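Local coordinates for Non-catalytic protein 1 (Piromyces equi, PDB 1WCU) that probably binds plant cell-wall polysaccharides as a family 29 carbohydrate-binding module, without catalytic activity of its own, at residues A40-K51 and D115-N126. Sequence-based numbering, arbitrary orientation.
Sequences ADPDEYGAISLK and DRIIVQDGPASN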
ATOM      1  N   ALA A  40       1.896 -10.381  -9.515  1.00  7.98           N
ATOM      2  CA  ALA A  40       3.162 -10.095 -10.204  1.00  8.45           C
ATOM      3  C   ALA A  40       3.255 -10.986 -11.433  1.00  8.23           C
ATOM      4  O   ALA A  40       2.810 -12.131 -11.400  1.00  8.69           O
ATOM      5  CB  ALA A  40       4.337 -10.331  -9.289  1.00  9.04           C
ATOM      6  N   ASP A  41       3.836 -10.472 -12.510  1.00  7.96           N
ATOM      7  CA  ASP A  41       3.988 -11.249 -13.740  1.00  8.99           C
ATOM      8  C   ASP A  41       4.887 -12.459 -13.447  1.00  9.35           C
ATOM      9  O   ASP A  41       5.681 -12.444 -12.499  1.00  8.57           O
ATOM     10  CB  ASP A  41       4.628 -10.414 -14.832  1.00  9.18           C
ATOM     11  CG  ASP A  41       3.771  -9.271 -15.304  1.00 10.60           C
ATOM     12  OD1 ASP A  41       2.543  -9.297 -15.109  1.00 11.79           O
ATOM     13  OD2 ASP A  41       4.345  -8.339 -15.900  1.00 12.49           O
ATOM     14  N   PRO A  42       4.757 -13.531 -14.242  1.00  9.77           N
ATOM     15  CA  PRO A  42       5.544 -14.723 -13.962  1.00 10.28           C
ATOM     16  C   PRO A  42       7.039 -14.457 -13.765  1.00 10.35           C
ATOM     17  O   PRO A  42       7.680 -13.794 -14.578  1.00 10.89           O
ATOM     18  CB  PRO A  42       5.284 -15.589 -15.194  1.00 10.65           C
ATOM     19  CG  PRO A  42       3.923 -15.178 -15.644  1.00 11.12           C
ATOM     20  CD  PRO A  42       3.853 -13.718 -15.389  1.00 10.40           C
ATOM     21  N   ASP A  43       7.561 -14.976 -12.653  1.00 10.71           N
ATOM     22  CA  ASP A  43       8.976 -14.882 -12.258  1.00 10.81           C
ATOM     23  C   ASP A  43       9.481 -13.468 -11.974  1.00  9.98           C
ATOM     24  O   ASP A  43      10.683 -13.266 -11.831  1.00 10.09           O
ATOM     25  CB  ASP A  43       9.890 -15.611 -13.249  1.00 12.04           C
ATOM     26  CG  ASP A  43       9.479 -17.055 -13.450  1.00 15.69           C
ATOM     27  OD1 ASP A  43       9.417 -17.803 -12.462  1.00 20.13           O
ATOM     28  OD2 ASP A  43       9.202 -17.419 -14.601  1.00 23.63           O
ATOM     29  N   GLU A  44       8.572 -12.500 -11.820  1.00  9.22           N
ATOM     30  CA  GLU A  44       8.978 -11.113 -11.567  1.00  9.15           C
ATOM     31  C   GLU A  44       8.685 -10.623 -10.158  1.00  8.34           C
ATOM     32  O   GLU A  44       7.708 -11.027  -9.519  1.00  8.22           O
ATOM     33  CB  GLU A  44       8.274 -10.151 -12.528  1.00  9.10           C
ATOM     34  CG  GLU A  44       8.443 -10.419 -14.026  1.00 10.23           C
ATOM     35  CD  GLU A  44       9.810 -10.063 -14.587  1.00 13.64           C
ATOM     36  OE1 GLU A  44      10.557  -9.326 -13.940  1.00 13.03           O
ATOM     37  OE2 GLU A  44      10.120 -10.552 -15.704  1.00 17.07           O
ATOM     38  N   TYR A  45       9.544  -9.725  -9.684  1.00  7.90           N
ATOM     39  CA  TYR A  45       9.406  -9.011  -8.412  1.00  8.19           C
ATOM     40  C   TYR A  45       8.474  -7.846  -8.694  1.00  8.31           C
ATOM     41  O   TYR A  45       8.887  -6.694  -8.754  1.00  8.61           O
ATOM     42  CB  TYR A  45      10.789  -8.543  -7.977  1.00  8.58           C
ATOM     43  CG  TYR A  45      10.965  -7.889  -6.633  1.00  7.99           C
ATOM     44  CD1 TYR A  45      10.219  -8.248  -5.532  1.00  7.75           C
ATOM     45  CD2 TYR A  45      11.964  -6.937  -6.458  1.00  9.03           C
ATOM     46  CE1 TYR A  45      10.443  -7.674  -4.285  1.00  8.33           C
ATOM     47  CE2 TYR A  45      12.208  -6.364  -5.215  1.00  9.33           C
ATOM     48  CZ  TYR A  45      11.446  -6.737  -4.136  1.00  9.46           C
ATOM     49  OH  TYR A  45      11.680  -6.185  -2.890  1.00 10.46           O
ATOM     50  N   GLY A  46       7.201  -8.165  -8.895  1.00  7.18           N
ATOM     51  CA  GLY A  46       6.230  -7.194  -9.367  1.00  7.48           C
ATOM     52  C   GLY A  46       5.552  -6.451  -8.245  1.00  7.24           C
ATOM     53  O   GLY A  46       5.452  -6.967  -7.133  1.00  7.74           O
ATOM     54  N   ALA A  47       5.047  -5.270  -8.569  1.00  6.77           N
ATOM     55  CA  ALA A  47       4.494  -4.344  -7.583  1.00  7.07           C
ATOM     56  C   ALA A  47       3.287  -3.594  -8.090  1.00  7.05           C
ATOM     57  O   ALA A  47       3.186  -3.291  -9.280  1.00  7.01           O
ATOM     58  CB  ALA A  47       5.517  -3.320  -7.206  1.00  8.29           C
ATOM     59  N   ILE A  48       2.411  -3.221  -7.159  1.00  6.75           N
ATOM     60  CA  ILE A  48       1.572  -2.040  -7.362  1.00  7.11           C
ATOM     61  C   ILE A  48       2.251  -0.858  -6.671  1.00  6.91           C
ATOM     62  O   ILE A  48       3.024  -1.037  -5.722  1.00  7.06           O
ATOM     63  CB  ILE A  48       0.130  -2.212  -6.862  1.00  7.47           C
ATOM     64  CG1 ILE A  48       0.095  -2.590  -5.378  1.00  7.81           C
ATOM     65  CG2 ILE A  48      -0.624  -3.160  -7.750  1.00  8.93           C
ATOM     66  CD1 ILE A  48      -1.278  -2.464  -4.777  1.00  8.69           C
ATOM     67  N   SER A  49       2.006   0.346  -7.162  1.00  6.82           N
ATOM     68  CA  SER A  49       2.509   1.557  -6.511  1.00  6.60           C
ATOM     69  C   SER A  49       1.402   2.609  -6.599  1.00  6.62           C
ATOM     70  O   SER A  49       1.105   3.141  -7.682  1.00  6.99           O
ATOM     71  CB  SER A  49       3.810   2.029  -7.142  1.00  7.24           C
ATOM     72  OG  SER A  49       4.268   3.159  -6.424  1.00  7.12           O
ATOM     73  N   LEU A  50       0.749   2.859  -5.469  1.00  6.37           N
ATOM     74  CA  LEU A  50      -0.484   3.620  -5.466  1.00  6.95           C
ATOM     75  C   LEU A  50      -0.156   5.089  -5.235  1.00  6.52           C
ATOM     76  O   LEU A  50       0.220   5.508  -4.124  1.00  6.25           O
ATOM     77  CB  LEU A  50      -1.464   3.064  -4.427  1.00  7.50           C
ATOM     78  CG  LEU A  50      -1.789   1.580  -4.649  1.00  8.13           C
ATOM     79  CD1 LEU A  50      -2.669   1.076  -3.506  1.00 10.37           C
ATOM     80  CD2 LEU A  50      -2.469   1.333  -6.010  1.00  9.99           C
ATOM     81  N   LYS A  51      -0.275   5.839  -6.322  1.00  7.07           N
ATOM     82  CA  LYS A  51       0.066   7.263  -6.414  1.00  7.29           C
ATOM     83  C   LYS A  51      -1.121   8.130  -6.026  1.00  7.73           C
ATOM     84  O   LYS A  51      -2.235   7.920  -6.495  1.00  7.45           O
ATOM     85  CB  LYS A  51       0.512   7.575  -7.861  1.00  7.47           C
ATOM     86  CG  LYS A  51       0.571   9.056  -8.245  1.00  7.52           C
ATOM     87  CD  LYS A  51       1.775   9.800  -7.645  1.00  8.84           C
ATOM     88  CE  LYS A  51       1.770  11.251  -8.156  1.00 10.10           C
ATOM     89  NZ  LYS A  51       3.002  12.048  -7.879  1.00 12.65           N
ATOM     90  N   ASP A 115       4.779  10.083  -2.107  1.00  6.29           N
ATOM     91  CA  ASP A 115       3.585  10.178  -2.950  1.00  6.64           C
ATOM     92  C   ASP A 115       3.037   8.825  -3.422  1.00  6.04           C
ATOM     93  O   ASP A 115       2.030   8.802  -4.124  1.00  6.81           O
ATOM     94  CB  ASP A 115       3.822  11.071  -4.170  1.00  7.36           C
ATOM     95  CG  ASP A 115       4.707  10.440  -5.204  1.00  7.93           C
ATOM     96  OD1 ASP A 115       5.120   9.296  -4.981  1.00  8.37           O
ATOM     97  OD2 ASP A 115       4.981  11.094  -6.244  1.00  9.48           O
ATOM     98  N   ARG A 116       3.681   7.723  -3.032  1.00  6.74           N
ATOM     99  CA  ARG A 116       3.332   6.385  -3.543  1.00  6.59           C
ATOM    100  C   ARG A 116       3.536   5.311  -2.480  1.00  6.59           C
ATOM    101  O   ARG A 116       4.591   5.274  -1.818  1.00  6.79           O
ATOM    102  CB  ARG A 116       4.183   6.032  -4.764  1.00  6.73           C
ATOM    103  CG  ARG A 116       3.561   6.343  -6.100  1.00  6.95           C
ATOM    104  CD  ARG A 116       4.589   6.362  -7.216  1.00  7.25           C
ATOM    105  NE  ARG A 116       5.315   7.618  -7.200  1.00  7.22           N
ATOM    106  CZ  ARG A 116       6.140   8.042  -8.141  1.00  7.37           C
ATOM    107  NH1 ARG A 116       6.524   7.255  -9.123  1.00  8.47           N
ATOM    108  NH2 ARG A 116       6.638   9.253  -8.034  1.00  8.60           N
ATOM    109  N   ILE A 117       2.531   4.439  -2.362  1.00  6.87           N
ATOM    110  CA  ILE A 117       2.558   3.262  -1.511  1.00  6.70           C
ATOM    111  C   ILE A 117       2.761   2.021  -2.391  1.00  6.32           C
ATOM    112  O   ILE A 117       1.915   1.696  -3.236  1.00  5.83           O
ATOM    113  CB  ILE A 117       1.234   3.113  -0.717  1.00  6.30           C
ATOM    114  CG1 ILE A 117       1.031   4.317   0.200  1.00  7.35           C
ATOM    115  CG2 ILE A 117       1.248   1.807   0.092  1.00  7.45           C
ATOM    116  CD1 ILE A 117      -0.347   4.409   0.852  1.00  8.70           C
ATOM    117  N   ILE A 118       3.850   1.306  -2.152  1.00  6.05           N
ATOM    118  CA  ILE A 118       4.221   0.109  -2.913  1.00  6.47           C
ATOM    119  C   ILE A 118       3.884  -1.160  -2.148  1.00  7.06           C
ATOM    120  O   ILE A 118       4.151  -1.251  -0.955  1.00  7.00           O
ATOM    121  CB  ILE A 118       5.749   0.104  -3.166  1.00  6.64           C
ATOM    122  CG1 ILE A 118       6.152   1.203  -4.158  1.00  7.45           C
ATOM    123  CG2 ILE A 118       6.227  -1.253  -3.674  1.00  7.03           C
ATOM    124  CD1 ILE A 118       7.640   1.544  -4.086  1.00  7.06           C
ATOM    125  N   VAL A 119       3.284  -2.128  -2.832  1.00  7.08           N
ATOM    126  CA  VAL A 119       3.121  -3.496  -2.302  1.00  7.12           C
ATOM    127  C   VAL A 119       3.773  -4.391  -3.342  1.00  6.97           C
ATOM    128  O   VAL A 119       3.479  -4.255  -4.525  1.00  6.73           O
ATOM    129  CB  VAL A 119       1.653  -3.898  -2.079  1.00  7.27           C
ATOM    130  CG1 VAL A 119       1.543  -5.292  -1.464  1.00  7.56           C
ATOM    131  CG2 VAL A 119       0.972  -2.889  -1.156  1.00  7.73           C
ATOM    132  N   GLN A 120       4.656  -5.290  -2.911  1.00  7.46           N
ATOM    133  CA  GLN A 120       5.516  -6.030  -3.826  1.00  8.32           C
ATOM    134  C   GLN A 120       5.648  -7.499  -3.412  1.00  8.16           C
ATOM    135  O   GLN A 120       5.764  -7.804  -2.219  1.00  8.06           O
ATOM    136  CB  GLN A 120       6.894  -5.330  -3.880  1.00  9.50           C
ATOM    137  CG  GLN A 120       7.751  -5.680  -5.037  1.00 10.58           C
ATOM    138  CD  GLN A 120       8.819  -4.620  -5.366  1.00 10.00           C
ATOM    139  OE1 GLN A 120       9.122  -3.684  -4.590  1.00 12.38           O
ATOM    140  NE2 GLN A 120       9.394  -4.770  -6.526  1.00 10.85           N
ATOM    141  N   ASP A 121       5.613  -8.393  -4.395  1.00  8.12           N
ATOM    142  CA  ASP A 121       5.721  -9.850  -4.184  1.00  8.41           C
ATOM    143  C   ASP A 121       7.166 -10.317  -4.095  1.00  9.23           C
ATOM    144  O   ASP A 121       7.813 -10.502  -5.110  1.00 10.41           O
ATOM    145  CB  ASP A 121       5.016 -10.589  -5.336  1.00  8.70           C
ATOM    146  CG  ASP A 121       4.958 -12.081  -5.133  1.00  9.92           C
ATOM    147  OD1 ASP A 121       5.253 -12.572  -4.012  1.00 12.74           O
ATOM    148  OD2 ASP A 121       4.500 -12.760  -6.072  1.00  9.89           O
ATOM    149  N   GLY A 122       7.643 -10.563  -2.879  1.00  9.39           N
ATOM    150  CA  GLY A 122       9.058 -10.863  -2.664  1.00  9.05           C
ATOM    151  C   GLY A 122       9.543 -12.128  -3.345  1.00  9.15           C
ATOM    152  O   GLY A 122      10.582 -12.106  -4.014  1.00  9.65           O
ATOM    153  N   PRO A 123       8.825 -13.239  -3.152  1.00  8.92           N
ATOM    154  CA  PRO A 123       9.193 -14.472  -3.840  1.00  9.03           C
ATOM    155  C   PRO A 123       8.999 -14.550  -5.349  1.00  8.98           C
ATOM    156  O   PRO A 123       9.317 -15.602  -5.914  1.00 10.35           O
ATOM    157  CB  PRO A 123       8.298 -15.531  -3.183  1.00  9.33           C
ATOM    158  CG  PRO A 123       7.882 -14.939  -1.907  1.00  9.86           C
ATOM    159  CD  PRO A 123       7.759 -13.470  -2.167  1.00 10.21           C
ATOM    160  N   ALA A 124       8.494 -13.507  -6.010  1.00  9.25           N
ATOM    161  CA  ALA A 124       8.228 -13.554  -7.452  1.00  9.24           C
ATOM    162  C   ALA A 124       7.423 -14.805  -7.805  1.00  9.71           C
ATOM    163  O   ALA A 124       7.818 -15.620  -8.631  1.00 10.29           O
ATOM    164  CB  ALA A 124       9.534 -13.496  -8.233  1.00  9.03           C
ATOM    165  N   SER A 125       6.254 -14.908  -7.183  1.00  9.52           N
ATOM    166  CA  SER A 125       5.459 -16.136  -7.130  1.00  9.43           C
ATOM    167  C   SER A 125       4.320 -16.240  -8.134  1.00  9.73           C
ATOM    168  O   SER A 125       3.756 -17.323  -8.305  1.00 10.33           O
ATOM    169  CB  SER A 125       4.842 -16.273  -5.736  1.00 10.29           C
ATOM    170  OG  SER A 125       3.840 -15.295  -5.528  1.00 10.17           O
ATOM    171  N   ASN A 126       3.914 -15.114  -8.716  1.00  9.63           N
ATOM    172  CA  ASN A 126       2.749 -15.073  -9.606  1.00  9.70           C
ATOM    173  C   ASN A 126       1.459 -15.491  -8.894  1.00  9.98           C
ATOM    174  O   ASN A 126       0.482 -15.853  -9.562  1.00 11.83           O
ATOM    175  CB  ASN A 126       2.993 -15.945 -10.866  1.00 10.07           C
ATOM    176  CG  ASN A 126       1.994 -15.702 -11.990  1.00 10.62           C
ATOM    177  OD1 ASN A 126       1.714 -14.560 -12.408  1.00 13.12           O
ATOM    178  ND2 ASN A 126       1.457 -16.794 -12.513  1.00 11.43           N
TER
HETATM  179  O   HOH W   1       2.096 -11.912  -7.242  1.00 11.03           O
HETATM  180  O   HOH W   2       5.822 -13.211  -9.818  1.00  9.32           O
HETATM  181  O   HOH W   3       6.282 -16.617 -10.760  1.00 12.59           O
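Ile48 and Leu50 pair with Val119 and Ile117 in an antiparallel ladder joining strands 47-51 and 116-121, neighbours within a five-stranded sheet. Leu50 N to Ile117 O, at 2.8 Å, is the shortest of its backbone bonds, and Asp121 N to Gly46 O carries the pairing back to the residue before strand 47-51. Ile48 and Val119 lie side by side (Ile48 CG1 to Val119 CB 3.9 Å) and, with Leu50, face strand 129-137 of the other sheet. On the opposite face, the Gln120 amide lies stacked over the Tyr45 ring, the two planes only 15° apart. Gln120 NE2 sits over the ring and also donates to Tyr45 O (3.0 Å), a bond that would fix the amide's rotation. Tyr45 reaches this place with CG anti to its backbone N (chi1 -174°), which also brings Tyr45 CD1 within 3.3 Å of Asp121 O. At the far end, Lys51, Asp115 and Arg116 form a salt-bridge network: Lys51 NZ meets Asp115 OD2 at 2.7 Å from above the carboxylate plane, while Arg116 grips Asp115 side-on, NE to OD1 and NH2 to OD2. Beyond the strands, water bridges Ala40 N to Asp121 OD2. Two facing antiparallel sheets with an apolar interior are characteristic of the beta-sandwich fold of many carbohydrate-binding modules.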